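Local coordinates for nucleoporin NUP170 (Chaetomium thermophilum, PDB 5HAX), which is a structural nucleoporin that probably serves in the inner-ring scaffold of the nuclear pore complex, at residues Leu19-Pro24 against Ala451-Pro456; Thr132-Val137 against Ile143-Val148; Pro285-Lys290 against Cys317-Ser322; Arg511-Phe516 against Val523-Ala528; Leu690-Glu695 against Lys735-Arg740. All blocks are in the same frame, centred on the assembly; numbering follows the deposited sequence.

Contact 1: Leu19-Pro24 against Ala451-Pro456; sequences LDDSYP and AAAKQP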
# COMPACT_ATOMS: atom_id res chain seq x y z
N LEU A 19 3.34 -13.73 -16.15
CA LEU A 19 2.87 -12.57 -16.89
C LEU A 19 2.50 -11.43 -15.95
O LEU A 19 2.83 -10.27 -16.21
CB LEU A 19 1.68 -12.96 -17.76
CG LEU A 19 1.33 -12.01 -18.91
CD1 LEU A 19 2.41 -12.02 -19.97
CD2 LEU A 19 -0.02 -12.37 -19.51
N ASP A 20 1.81 -11.75 -14.85
CA ASP A 20 1.47 -10.72 -13.86
C ASP A 20 2.72 -10.18 -13.18
O ASP A 20 2.79 -8.99 -12.86
CB ASP A 20 0.51 -11.29 -12.82
CG ASP A 20 -0.96 -11.13 -13.21
OD1 ASP A 20 -1.27 -10.28 -14.07
OD2 ASP A 20 -1.81 -11.84 -12.63
N ASP A 21 3.71 -11.04 -12.93
CA ASP A 21 4.94 -10.61 -12.27
C ASP A 21 5.89 -9.88 -13.22
O ASP A 21 6.96 -9.45 -12.78
CB ASP A 21 5.65 -11.81 -11.65
CG ASP A 21 4.99 -12.28 -10.37
OD1 ASP A 21 4.37 -11.45 -9.66
OD2 ASP A 21 5.09 -13.49 -10.06
N SER A 22 5.53 -9.74 -14.49
CA SER A 22 6.30 -8.95 -15.44
C SER A 22 5.73 -7.55 -15.63
O SER A 22 6.12 -6.86 -16.58
CB SER A 22 6.36 -9.68 -16.79
OG SER A 22 5.10 -9.67 -17.44
N TYR A 23 4.82 -7.13 -14.76
CA TYR A 23 4.28 -5.78 -14.83
C TYR A 23 5.41 -4.76 -14.72
O TYR A 23 6.28 -4.91 -13.84
CB TYR A 23 3.25 -5.56 -13.72
CG TYR A 23 2.68 -4.16 -13.69
CD1 TYR A 23 1.60 -3.81 -14.49
CD2 TYR A 23 3.22 -3.19 -12.86
CE1 TYR A 23 1.08 -2.53 -14.47
CE2 TYR A 23 2.70 -1.91 -12.83
CZ TYR A 23 1.63 -1.59 -13.64
OH TYR A 23 1.11 -0.32 -13.62
N PRO A 24 5.45 -3.73 -15.57
CA PRO A 24 6.62 -2.84 -15.61
C PRO A 24 6.95 -2.22 -14.25
O PRO A 24 6.06 -1.83 -13.49
CB PRO A 24 6.20 -1.76 -16.62
CG PRO A 24 5.20 -2.42 -17.48
CD PRO A 24 4.46 -3.39 -16.61
N ALA A 451 1.74 -4.13 -2.00
CA ALA A 451 2.82 -4.86 -2.65
C ALA A 451 2.27 -6.07 -3.38
O ALA A 451 1.75 -7.00 -2.76
CB ALA A 451 3.88 -5.29 -1.63
N ALA A 452 2.35 -6.05 -4.71
CA ALA A 452 1.93 -7.18 -5.53
C ALA A 452 3.06 -8.16 -5.80
O ALA A 452 2.80 -9.27 -6.27
CB ALA A 452 1.36 -6.68 -6.86
N ALA A 453 4.30 -7.77 -5.53
CA ALA A 453 5.46 -8.64 -5.72
C ALA A 453 6.55 -8.20 -4.76
O ALA A 453 6.40 -7.21 -4.04
CB ALA A 453 5.94 -8.60 -7.17
N LYS A 454 7.65 -8.94 -4.75
CA LYS A 454 8.76 -8.68 -3.84
C LYS A 454 9.92 -7.97 -4.51
O LYS A 454 10.96 -7.76 -3.86
CB LYS A 454 9.23 -10.00 -3.21
CG LYS A 454 8.13 -10.69 -2.41
CD LYS A 454 8.69 -11.65 -1.38
CE LYS A 454 7.61 -12.09 -0.39
NZ LYS A 454 7.07 -10.95 0.40
N GLN A 455 9.79 -7.59 -5.77
CA GLN A 455 10.82 -6.87 -6.49
C GLN A 455 10.15 -5.91 -7.46
O GLN A 455 8.95 -6.05 -7.75
CB GLN A 455 11.77 -7.83 -7.24
CG GLN A 455 11.10 -8.68 -8.31
CD GLN A 455 10.24 -9.79 -7.72
OE1 GLN A 455 10.63 -10.46 -6.77
NE2 GLN A 455 9.06 -9.99 -8.29
N PRO A 456 10.88 -4.93 -7.99
CA PRO A 456 10.25 -3.90 -8.84
C PRO A 456 9.38 -4.45 -9.97
O PRO A 456 8.26 -3.97 -10.17
CB PRO A 456 11.45 -3.11 -9.38
CG PRO A 456 12.47 -3.24 -8.30
CD PRO A 456 12.29 -4.61 -7.71
O HOH W 1 4.33 -11.53 -6.88
O HOH W 2 7.79 -13.00 -8.60
O HOH W 3 5.98 -2.72 -10.83
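Asp21 and Ala453 are the closest backbone pair, their CA atoms 6.9 Å apart, where the type I beta turn from Asp20 to Tyr23, following helix 5-20, meets the irregular loop after strand 440-445. Direct touching is slight: Asp21 OD1 lies 4.1 Å from the methyl CB of Ala453, and no polar pair bonds directly. Asp21 sets its carboxylate beside its own backbone N, anti to the carbonyl carbon (chi1 -76°), which sends the oxygens across the gap. Asp21 OD1 accepts from a water at 2.8 Å, and the same water donates to Ala452 O, also at 2.8 Å. A second, weaker water bridge runs from Asp21 OD2 to Gln455 NE2, the amide acting as donor; NE2 also bonds Leu457 O. A third water donates to Pro24 O and, at 2.7 Å, to Pro456 O; it lies in the plane of the Tyr23 ring, at its edge, while Pro24 CD sits over one face of that ring. Arg600 adds a second grip on the first bridge, with a hydrogen bond to Ala452 O and a long, weak ion pair to Asp21 OD1. Asp20 turns to Arg597 instead, in a salt bridge. The N-terminal turn is thus joined to the late propeller loop by water-mediated polar links; in the first and third bridges a water donates to two facing acceptors.

Contact 2: Thr132-Val137 against Ile143-Val148; sequences THVLVV and IILLGV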
# COMPACT_ATOMS: atom_id res chain seq x y z
N THR A 132 2.98 -3.27 21.54
CA THR A 132 3.00 -3.24 20.08
C THR A 132 3.68 -2.00 19.52
O THR A 132 4.20 -2.03 18.40
CB THR A 132 1.57 -3.32 19.54
OG1 THR A 132 0.79 -2.26 20.09
CG2 THR A 132 0.93 -4.65 19.91
N HIS A 133 3.69 -0.90 20.28
CA HIS A 133 4.24 0.36 19.79
C HIS A 133 4.89 1.11 20.95
O HIS A 133 4.74 0.75 22.12
CB HIS A 133 3.17 1.24 19.15
CG HIS A 133 2.50 0.63 17.96
ND1 HIS A 133 1.38 -0.15 18.05
CD2 HIS A 133 2.80 0.71 16.64
CE1 HIS A 133 1.01 -0.55 16.85
NE2 HIS A 133 1.86 -0.04 15.97
N VAL A 134 5.61 2.18 20.60
CA VAL A 134 6.12 3.15 21.56
C VAL A 134 5.57 4.51 21.18
O VAL A 134 5.60 4.90 20.01
CB VAL A 134 7.66 3.17 21.58
CG1 VAL A 134 8.17 4.33 22.45
CG2 VAL A 134 8.21 1.85 22.09
N LEU A 135 5.05 5.23 22.18
CA LEU A 135 4.54 6.58 21.99
C LEU A 135 5.62 7.56 22.42
O LEU A 135 6.03 7.57 23.58
CB LEU A 135 3.26 6.78 22.81
CG LEU A 135 2.58 8.14 22.71
CD1 LEU A 135 2.00 8.36 21.32
CD2 LEU A 135 1.49 8.25 23.76
N VAL A 136 6.08 8.38 21.47
CA VAL A 136 7.10 9.39 21.73
C VAL A 136 6.40 10.74 21.86
O VAL A 136 5.69 11.16 20.94
CB VAL A 136 8.16 9.43 20.61
CG1 VAL A 136 9.30 10.37 20.99
CG2 VAL A 136 8.68 8.04 20.31
N VAL A 137 6.61 11.41 22.99
CA VAL A 137 6.00 12.71 23.28
C VAL A 137 7.14 13.69 23.52
O VAL A 137 7.88 13.57 24.51
CB VAL A 137 5.06 12.65 24.49
CG1 VAL A 137 4.48 14.03 24.77
CG2 VAL A 137 3.95 11.63 24.25
N ILE A 143 11.87 14.75 26.00
CA ILE A 143 11.17 13.74 25.20
C ILE A 143 10.83 12.58 26.13
O ILE A 143 11.66 12.15 26.94
CB ILE A 143 12.01 13.25 24.01
CG1 ILE A 143 12.34 14.41 23.06
CG2 ILE A 143 11.25 12.16 23.25
CD1 ILE A 143 13.60 15.16 23.41
N ILE A 144 9.61 12.06 25.99
CA ILE A 144 9.07 11.05 26.88
C ILE A 144 8.65 9.84 26.05
O ILE A 144 7.98 10.00 25.02
CB ILE A 144 7.88 11.60 27.69
CG1 ILE A 144 8.29 12.86 28.45
CG2 ILE A 144 7.34 10.54 28.65
CD1 ILE A 144 7.13 13.69 28.94
N LEU A 145 9.04 8.65 26.50
CA LEU A 145 8.64 7.40 25.87
C LEU A 145 7.58 6.71 26.71
O LEU A 145 7.74 6.59 27.93
CB LEU A 145 9.84 6.47 25.69
CG LEU A 145 11.05 7.03 24.94
CD1 LEU A 145 12.13 5.96 24.84
CD2 LEU A 145 10.66 7.54 23.57
N LEU A 146 6.51 6.26 26.07
CA LEU A 146 5.46 5.50 26.72
C LEU A 146 5.23 4.20 25.96
O LEU A 146 5.18 4.19 24.72
CB LEU A 146 4.14 6.28 26.79
CG LEU A 146 4.13 7.55 27.65
CD1 LEU A 146 2.76 8.20 27.60
CD2 LEU A 146 4.53 7.24 29.08
N GLY A 147 5.09 3.11 26.70
CA GLY A 147 4.71 1.85 26.09
C GLY A 147 3.26 1.87 25.67
O GLY A 147 2.40 2.47 26.31
N VAL A 148 2.97 1.19 24.56
CA VAL A 148 1.63 1.14 23.99
C VAL A 148 1.29 -0.30 23.64
O VAL A 148 2.14 -1.04 23.12
CB VAL A 148 1.51 2.04 22.74
CG1 VAL A 148 0.10 1.95 22.16
CG2 VAL A 148 1.86 3.48 23.08
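Val136 and Leu145 lie side by side and point the same way, from a non-hydrogen-bonded pair of the antiparallel hairpin, with Leu145 CD2 3.8 Å from Val136 CG2. The other branch of Val136, CG1, is directed away from the backbone N (chi1 -173°) and presses on Ile143 CG2 at 3.5 Å, tighter than usual for two carbons. Val134 shares this face; Gly147 pairs with it and offers no side chain, and Val134 CG1 meets Leu145 CD2 diagonally. The other face carries Leu135 and Leu146, again alongside each other, Leu135 CD2 to Leu146 CD1 4.0 Å, while Val148 CG2 comes against Leu135 CB at 3.6 Å. Leu135 N gives Leu146 O a nearly straight bond in the carbonyl plane (2.7 Å, 172°). At the far end Thr132 and His133 both face Val148, a classic beta bulge: both backbone N atoms donate to Val148 O, Thr132 N in the carbonyl plane and His133 N above it. Thr132 OG1 accepts from Ala150 N. The hairpin forms the two middle strands of a four-stranded antiparallel sheet, a propeller blade, between strands 114-120 and 159-170; Val136, Ile143 and Leu145 pack onto strands 187-190 and 198-202 of the next blade.

Contact 3: Pro285-Lys290 against Cys317-Ser322; sequences PLFTDK and CRLFLS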
# COMPACT_ATOMS: atom_id res chain seq x y z
N PRO A 285 8.76 27.10 -16.41
CA PRO A 285 8.66 28.15 -15.38
C PRO A 285 7.99 27.69 -14.10
O PRO A 285 7.87 28.50 -13.17
CB PRO A 285 7.83 29.23 -16.09
CG PRO A 285 6.97 28.47 -17.03
CD PRO A 285 7.80 27.31 -17.50
N LEU A 286 7.53 26.44 -14.02
CA LEU A 286 6.97 25.91 -12.79
C LEU A 286 8.04 25.51 -11.78
O LEU A 286 7.69 25.21 -10.63
CB LEU A 286 6.09 24.69 -13.10
CG LEU A 286 4.85 24.93 -13.98
CD1 LEU A 286 4.12 23.62 -14.24
CD2 LEU A 286 3.91 25.95 -13.34
N PHE A 287 9.31 25.52 -12.16
CA PHE A 287 10.40 25.16 -11.26
C PHE A 287 11.56 26.13 -11.48
O PHE A 287 12.27 26.03 -12.48
CB PHE A 287 10.85 23.71 -11.49
CG PHE A 287 11.84 23.21 -10.48
CD1 PHE A 287 11.83 23.67 -9.17
CD2 PHE A 287 12.81 22.28 -10.84
CE1 PHE A 287 12.74 23.21 -8.25
CE2 PHE A 287 13.72 21.82 -9.92
CZ PHE A 287 13.69 22.28 -8.62
N THR A 288 11.74 27.06 -10.53
CA THR A 288 12.78 28.07 -10.59
C THR A 288 13.41 28.21 -9.22
O THR A 288 13.07 27.49 -8.28
CB THR A 288 12.22 29.43 -11.03
OG1 THR A 288 11.37 29.95 -10.00
CG2 THR A 288 11.41 29.30 -12.32
N ASP A 289 14.34 29.17 -9.09
CA ASP A 289 14.97 29.44 -7.81
C ASP A 289 13.98 30.00 -6.79
O ASP A 289 14.27 29.99 -5.59
CB ASP A 289 16.14 30.41 -7.98
CG ASP A 289 15.69 31.82 -8.29
OD1 ASP A 289 16.32 32.77 -7.78
OD2 ASP A 289 14.71 31.98 -9.04
N LYS A 290 12.83 30.50 -7.24
CA LYS A 290 11.78 30.96 -6.35
C LYS A 290 10.92 29.82 -5.82
O LYS A 290 10.23 29.99 -4.81
CB LYS A 290 10.91 31.99 -7.09
CG LYS A 290 9.75 32.57 -6.30
CD LYS A 290 10.22 33.36 -5.08
CE LYS A 290 9.08 34.18 -4.49
NZ LYS A 290 9.47 34.89 -3.24
N CYS A 317 4.73 20.19 -9.13
CA CYS A 317 5.58 19.29 -9.89
C CYS A 317 6.11 18.19 -8.99
O CYS A 317 6.57 18.46 -7.87
CB CYS A 317 6.75 20.05 -10.52
SG CYS A 317 6.26 21.31 -11.71
N ARG A 318 6.04 16.95 -9.46
CA ARG A 318 6.60 15.80 -8.76
C ARG A 318 7.98 15.52 -9.36
O ARG A 318 8.09 15.11 -10.52
CB ARG A 318 5.69 14.59 -8.87
CG ARG A 318 4.53 14.60 -7.88
CD ARG A 318 3.53 13.49 -8.17
NE ARG A 318 2.59 13.86 -9.22
CZ ARG A 318 1.76 13.01 -9.82
NH1 ARG A 318 0.93 13.45 -10.76
NH2 ARG A 318 1.75 11.73 -9.49
N LEU A 319 9.02 15.74 -8.56
CA LEU A 319 10.40 15.50 -8.96
C LEU A 319 10.82 14.12 -8.47
O LEU A 319 10.80 13.86 -7.26
CB LEU A 319 11.33 16.57 -8.39
CG LEU A 319 10.85 18.03 -8.45
CD1 LEU A 319 11.86 18.94 -7.76
CD2 LEU A 319 10.62 18.46 -9.89
N PHE A 320 11.22 13.25 -9.39
CA PHE A 320 11.65 11.90 -9.06
C PHE A 320 13.17 11.82 -9.18
O PHE A 320 13.73 12.02 -10.26
CB PHE A 320 10.98 10.88 -9.97
CG PHE A 320 9.51 10.71 -9.69
CD1 PHE A 320 9.08 9.72 -8.82
CD2 PHE A 320 8.58 11.55 -10.27
CE1 PHE A 320 7.73 9.56 -8.55
CE2 PHE A 320 7.23 11.40 -10.00
CZ PHE A 320 6.81 10.40 -9.13
N LEU A 321 13.83 11.52 -8.06
CA LEU A 321 15.28 11.53 -7.98
C LEU A 321 15.83 10.12 -7.82
O LEU A 321 15.32 9.33 -7.02
CB LEU A 321 15.77 12.39 -6.81
CG LEU A 321 15.36 13.86 -6.88
CD1 LEU A 321 14.22 14.12 -5.92
CD2 LEU A 321 16.55 14.76 -6.57
N SER A 322 16.87 9.83 -8.58
CA SER A 322 17.65 8.62 -8.41
C SER A 322 18.79 8.87 -7.43
O SER A 322 19.14 10.01 -7.13
CB SER A 322 18.21 8.14 -9.74
OG SER A 322 19.16 9.08 -10.24
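Leu286 and Phe287 turn inward from the loop before strand 293-298 and meet Cys317 and Leu319 at the start of strand 318-324. In the tight part, Cys317 SG rests 3.7 Å from Leu286 CB and also touches CD1. Beside it, Leu319 CD1 sits over one face of the Phe287 ring in a CH-pi contact, 4.3 Å from the centroid and 27° off the ring normal, nearest to CZ. Phe287 places its ring anti to the backbone N (chi1 -172°), where it also meets Phe277 of helix 270-279 edge-to-face. Beyond the contact the loop runs outward from Thr288 to Lys290: there Thr288 OG1 accepts from Lys290 N at 3.2 Å, an ST turn, and Asp289 and Lys290 lie exposed. Across the contact the chemistry is wholly apolar, the thiol sulfur serving as a packing atom, and two threonines bond one backbone atom of each segment, Thr315 OG1 to Leu286 O and Thr313 OG1 to Cys317 N.

Contact 4: Arg511-Phe516 against Val523-Ala528; sequences REVRKF and VETIAA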
# COMPACT_ATOMS: atom_id res chain seq x y z
N ARG A 511 -21.32 -0.22 -25.58
CA ARG A 511 -20.58 1.04 -25.60
C ARG A 511 -19.71 1.18 -24.35
O ARG A 511 -18.53 1.51 -24.44
CB ARG A 511 -21.55 2.22 -25.71
CG ARG A 511 -20.89 3.52 -26.12
CD ARG A 511 -21.23 4.66 -25.17
NE ARG A 511 -22.66 4.71 -24.85
CZ ARG A 511 -23.60 5.10 -25.70
NH1 ARG A 511 -23.28 5.48 -26.93
NH2 ARG A 511 -24.87 5.12 -25.32
N GLU A 512 -20.30 0.93 -23.18
CA GLU A 512 -19.54 1.01 -21.94
C GLU A 512 -18.42 -0.02 -21.91
O GLU A 512 -17.32 0.26 -21.43
CB GLU A 512 -20.48 0.82 -20.75
CG GLU A 512 -19.98 1.41 -19.44
CD GLU A 512 -20.01 2.93 -19.44
OE1 GLU A 512 -20.58 3.53 -20.38
OE2 GLU A 512 -19.46 3.53 -18.49
N VAL A 513 -18.69 -1.22 -22.42
CA VAL A 513 -17.68 -2.28 -22.44
C VAL A 513 -16.51 -1.88 -23.33
O VAL A 513 -15.35 -2.21 -23.05
CB VAL A 513 -18.31 -3.61 -22.90
CG1 VAL A 513 -17.23 -4.62 -23.29
CG2 VAL A 513 -19.20 -4.18 -21.80
N ARG A 514 -16.79 -1.17 -24.43
CA ARG A 514 -15.71 -0.80 -25.34
C ARG A 514 -14.76 0.21 -24.71
O ARG A 514 -13.57 0.21 -25.02
CB ARG A 514 -16.30 -0.24 -26.64
CG ARG A 514 -15.31 -0.23 -27.80
CD ARG A 514 -15.98 0.09 -29.12
NE ARG A 514 -17.04 -0.87 -29.45
CZ ARG A 514 -17.61 -0.98 -30.65
NH1 ARG A 514 -17.22 -0.21 -31.65
NH2 ARG A 514 -18.56 -1.88 -30.84
N LYS A 515 -15.27 1.06 -23.81
CA LYS A 515 -14.39 1.93 -23.04
C LYS A 515 -13.37 1.11 -22.26
O LYS A 515 -12.17 1.44 -22.25
CB LYS A 515 -15.21 2.79 -22.07
CG LYS A 515 -16.31 3.62 -22.70
CD LYS A 515 -17.07 4.39 -21.62
CE LYS A 515 -18.23 5.18 -22.19
NZ LYS A 515 -18.99 5.89 -21.12
N PHE A 516 -13.82 0.04 -21.61
CA PHE A 516 -12.91 -0.79 -20.82
C PHE A 516 -11.90 -1.51 -21.70
O PHE A 516 -10.72 -1.61 -21.34
CB PHE A 516 -13.72 -1.79 -19.99
CG PHE A 516 -14.43 -1.18 -18.82
CD1 PHE A 516 -13.77 -0.97 -17.62
CD2 PHE A 516 -15.76 -0.81 -18.91
CE1 PHE A 516 -14.42 -0.41 -16.54
CE2 PHE A 516 -16.42 -0.25 -17.83
CZ PHE A 516 -15.75 -0.05 -16.65
N VAL A 523 -8.97 -9.10 -22.48
CA VAL A 523 -8.86 -10.16 -21.47
C VAL A 523 -9.14 -9.60 -20.08
O VAL A 523 -9.92 -10.17 -19.31
CB VAL A 523 -7.48 -10.83 -21.55
CG1 VAL A 523 -7.29 -11.80 -20.38
CG2 VAL A 523 -7.32 -11.56 -22.88
N GLU A 524 -8.49 -8.49 -19.74
CA GLU A 524 -8.70 -7.89 -18.42
C GLU A 524 -10.15 -7.47 -18.23
O GLU A 524 -10.71 -7.61 -17.13
CB GLU A 524 -7.77 -6.69 -18.23
CG GLU A 524 -6.29 -7.06 -18.08
CD GLU A 524 -5.95 -7.62 -16.71
OE1 GLU A 524 -6.81 -7.56 -15.80
OE2 GLU A 524 -4.82 -8.12 -16.55
N THR A 525 -10.79 -6.97 -19.29
CA THR A 525 -12.18 -6.54 -19.18
C THR A 525 -13.11 -7.73 -18.95
O THR A 525 -14.00 -7.69 -18.10
CB THR A 525 -12.60 -5.78 -20.44
OG1 THR A 525 -11.70 -4.69 -20.66
CG2 THR A 525 -14.02 -5.24 -20.29
N ILE A 526 -12.92 -8.80 -19.73
CA ILE A 526 -13.76 -9.98 -19.57
C ILE A 526 -13.49 -10.65 -18.23
O ILE A 526 -14.40 -11.24 -17.63
CB ILE A 526 -13.54 -10.95 -20.75
CG1 ILE A 526 -13.95 -10.29 -22.07
CG2 ILE A 526 -14.30 -12.26 -20.54
CD1 ILE A 526 -15.43 -9.94 -22.17
N ALA A 527 -12.25 -10.58 -17.74
CA ALA A 527 -11.94 -11.12 -16.42
C ALA A 527 -12.66 -10.33 -15.33
O ALA A 527 -13.11 -10.91 -14.33
CB ALA A 527 -10.43 -11.10 -16.18
N ALA A 528 -12.78 -9.01 -15.50
CA ALA A 528 -13.55 -8.21 -14.56
C ALA A 528 -15.02 -8.58 -14.58
O ALA A 528 -15.66 -8.68 -13.53
CB ALA A 528 -13.37 -6.72 -14.86
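Thr525 OG1 donates to Gly521 O, one helical turn earlier, the polar bond of the residue that carries this contact. The same oxygen lies 3.3 Å from Phe516 O, a contact and not a bond. The hydroxyl stands beside its own backbone N (chi1 -55°), leaving the methyl Thr525 CG2 to reach across to Phe516 CB at 3.5 Å. CG2 meets the Phe516 ring obliquely, and Thr525 CG2 lies 4.4 Å from Val513 CG1, so one methyl touches two side chains a turn apart, the valine only loosely. These are two consecutive helices, 506-520 and 522-533, joined by a short turn at Gly521 within the helical part of the chain that follows the last propeller strand, 481-487. Phe516 carries its ring away from Thr525: it stacks on Trp47 and meets Phe494 edge-to-face. Val513 touches Tyr563, as does Ile526 from the second helix. Within helix 506-520, Lys515 NZ makes a 2.9 Å salt bridge to Glu512 OE1, approaching from above the carboxylate plane. Glu512 OE2 has a weak hydrogen bond with Trp47 NE1, of the residue whose ring stacks on Phe516. Glu524 of the second helix turns the other way, its OE2 bridging both Arg597 and Lys415.

Contact 5: Leu690-Glu695 against Lys735-Arg740; sequences LMLFDE and KAIVNR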
# COMPACT_ATOMS: atom_id res chain seq x y z
N LEU A 690 -6.70 -28.46 5.23
CA LEU A 690 -7.48 -28.09 6.40
C LEU A 690 -7.75 -29.30 7.28
O LEU A 690 -7.62 -29.22 8.51
CB LEU A 690 -8.80 -27.44 5.97
CG LEU A 690 -8.69 -26.07 5.30
CD1 LEU A 690 -10.03 -25.64 4.72
CD2 LEU A 690 -8.18 -25.03 6.29
N MET A 691 -8.14 -30.42 6.67
CA MET A 691 -8.29 -31.67 7.42
C MET A 691 -7.01 -32.02 8.16
O MET A 691 -7.05 -32.42 9.33
CB MET A 691 -8.67 -32.79 6.45
CG MET A 691 -8.73 -34.18 7.07
SD MET A 691 -7.13 -34.99 7.34
CE MET A 691 -6.53 -35.18 5.66
N LEU A 692 -5.87 -31.86 7.50
CA LEU A 692 -4.59 -32.28 8.07
C LEU A 692 -4.31 -31.55 9.38
O LEU A 692 -3.99 -32.17 10.40
CB LEU A 692 -3.47 -32.02 7.06
CG LEU A 692 -2.07 -32.50 7.41
CD1 LEU A 692 -2.04 -34.01 7.58
CD2 LEU A 692 -1.10 -32.06 6.33
N PHE A 693 -4.45 -30.22 9.38
CA PHE A 693 -4.12 -29.42 10.55
C PHE A 693 -5.24 -29.38 11.58
O PHE A 693 -5.04 -28.83 12.67
CB PHE A 693 -3.76 -28.00 10.13
CG PHE A 693 -2.39 -27.88 9.55
CD1 PHE A 693 -2.18 -27.95 8.18
CD2 PHE A 693 -1.29 -27.72 10.38
CE1 PHE A 693 -0.91 -27.85 7.66
CE2 PHE A 693 -0.02 -27.62 9.86
CZ PHE A 693 0.17 -27.69 8.50
N ASP A 694 -6.41 -29.94 11.28
CA ASP A 694 -7.42 -30.13 12.31
C ASP A 694 -6.99 -31.23 13.28
O ASP A 694 -7.34 -31.18 14.47
CB ASP A 694 -8.77 -30.48 11.68
CG ASP A 694 -9.81 -29.40 11.91
OD1 ASP A 694 -9.70 -28.32 11.29
OD2 ASP A 694 -10.74 -29.63 12.71
N GLU A 695 -6.23 -32.20 12.80
CA GLU A 695 -5.66 -33.25 13.64
C GLU A 695 -4.44 -32.70 14.38
O GLU A 695 -4.36 -31.50 14.64
CB GLU A 695 -5.27 -34.46 12.78
CG GLU A 695 -6.31 -34.87 11.75
CD GLU A 695 -7.55 -35.48 12.37
OE1 GLU A 695 -7.42 -36.44 13.15
OE2 GLU A 695 -8.67 -34.98 12.08
N LYS A 735 -3.55 -42.14 4.81
CA LYS A 735 -3.45 -43.54 5.21
C LYS A 735 -2.80 -43.68 6.58
O LYS A 735 -3.03 -44.69 7.26
CB LYS A 735 -2.65 -44.31 4.16
CG LYS A 735 -2.97 -45.79 4.07
CD LYS A 735 -2.97 -46.24 2.61
CE LYS A 735 -3.16 -47.74 2.48
NZ LYS A 735 -1.96 -48.49 2.93
N ALA A 736 -1.98 -42.71 6.98
CA ALA A 736 -1.42 -42.71 8.33
C ALA A 736 -2.44 -42.21 9.35
O ALA A 736 -2.50 -42.72 10.47
CB ALA A 736 -0.16 -41.85 8.37
N ILE A 737 -3.26 -41.22 8.96
CA ILE A 737 -4.27 -40.70 9.87
C ILE A 737 -5.34 -41.75 10.14
O ILE A 737 -5.84 -41.87 11.27
CB ILE A 737 -4.88 -39.41 9.28
CG1 ILE A 737 -3.86 -38.28 9.30
CG2 ILE A 737 -6.14 -39.00 10.05
CD1 ILE A 737 -4.27 -37.06 8.49
N VAL A 738 -5.72 -42.52 9.12
CA VAL A 738 -6.83 -43.45 9.27
C VAL A 738 -6.43 -44.63 10.15
O VAL A 738 -7.26 -45.19 10.88
CB VAL A 738 -7.32 -43.92 7.89
CG1 VAL A 738 -6.42 -45.02 7.32
CG2 VAL A 738 -8.76 -44.38 7.95
N ASN A 739 -5.16 -45.04 10.11
CA ASN A 739 -4.72 -46.21 10.86
C ASN A 739 -4.65 -45.94 12.36
O ASN A 739 -4.88 -46.86 13.16
CB ASN A 739 -3.35 -46.68 10.35
CG ASN A 739 -3.45 -47.50 9.08
OD1 ASN A 739 -4.53 -47.71 8.53
ND2 ASN A 739 -2.30 -47.97 8.60
N ARG A 740 -4.35 -44.71 12.76
CA ARG A 740 -4.15 -44.41 14.17
C ARG A 740 -5.48 -44.31 14.92
O ARG A 740 -5.54 -44.61 16.11
CB ARG A 740 -3.37 -43.10 14.34
CG ARG A 740 -1.94 -43.11 13.78
CD ARG A 740 -1.23 -44.43 14.01
NE ARG A 740 -1.26 -44.83 15.42
CZ ARG A 740 -1.27 -46.09 15.85
NH1 ARG A 740 -1.28 -47.10 14.98
NH2 ARG A 740 -1.29 -46.34 17.15
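Ile737 projects from helix 724-739 toward Met691 and Leu692 near the end of helix 663-694, a helix-to-helix contact within the largely helical C-terminal region, which is consistent with an alpha-solenoid fold. The isoleucine is the residue common to all three contacts: CG1 lies beside the backbone N, and chi2 of 168° then extends the arm, putting CD1 at the far tip. Met691 comes to meet it tip to tip, with Met691 SD 3.7 Å from Ile737 CD1. Its chain leaves the backbone anti to N but folds at chi2 (-78°) and again at chi3 (-64°), which brings Met691 CE to Ile737 CD1 as well, at 4.1 Å. Leu692 approaches differently, crossing Ile737 at about a right angle. Helix 697-702 flanks the pair, Val697 against Leu692 and Ile700 against Ile737. Exposed Glu695 brings OE1 to 4.2 Å from the other branch of the isoleucine, Ile737 CG2. The tip CD1 of Ile737 is thereby shared between sulfur and a leucine methyl, the Leu692 CD1 atom standing 3.9 Å away.

Contacts 2 and 3 come in series within the propeller, about 37 Å apart between centres, one inside a blade and one where the loop after helix 270-279 meets a strand; both are nested along the chain in the loop closed by contact 1. Contact 1 brings the N-terminal turn to a late propeller loop. Contact 4 follows in helices 506-520 and 522-533, soon after the propeller, its nearest atoms about 5 Å from contact 1. The two share Arg597, which pairs with both Asp20 and Glu524. Contact 5, at the C-terminal end, lies about 63 Å from contact 3, centre to centre. Together they trace a propeller joined to an elongated helical region, consistent with a scaffold role.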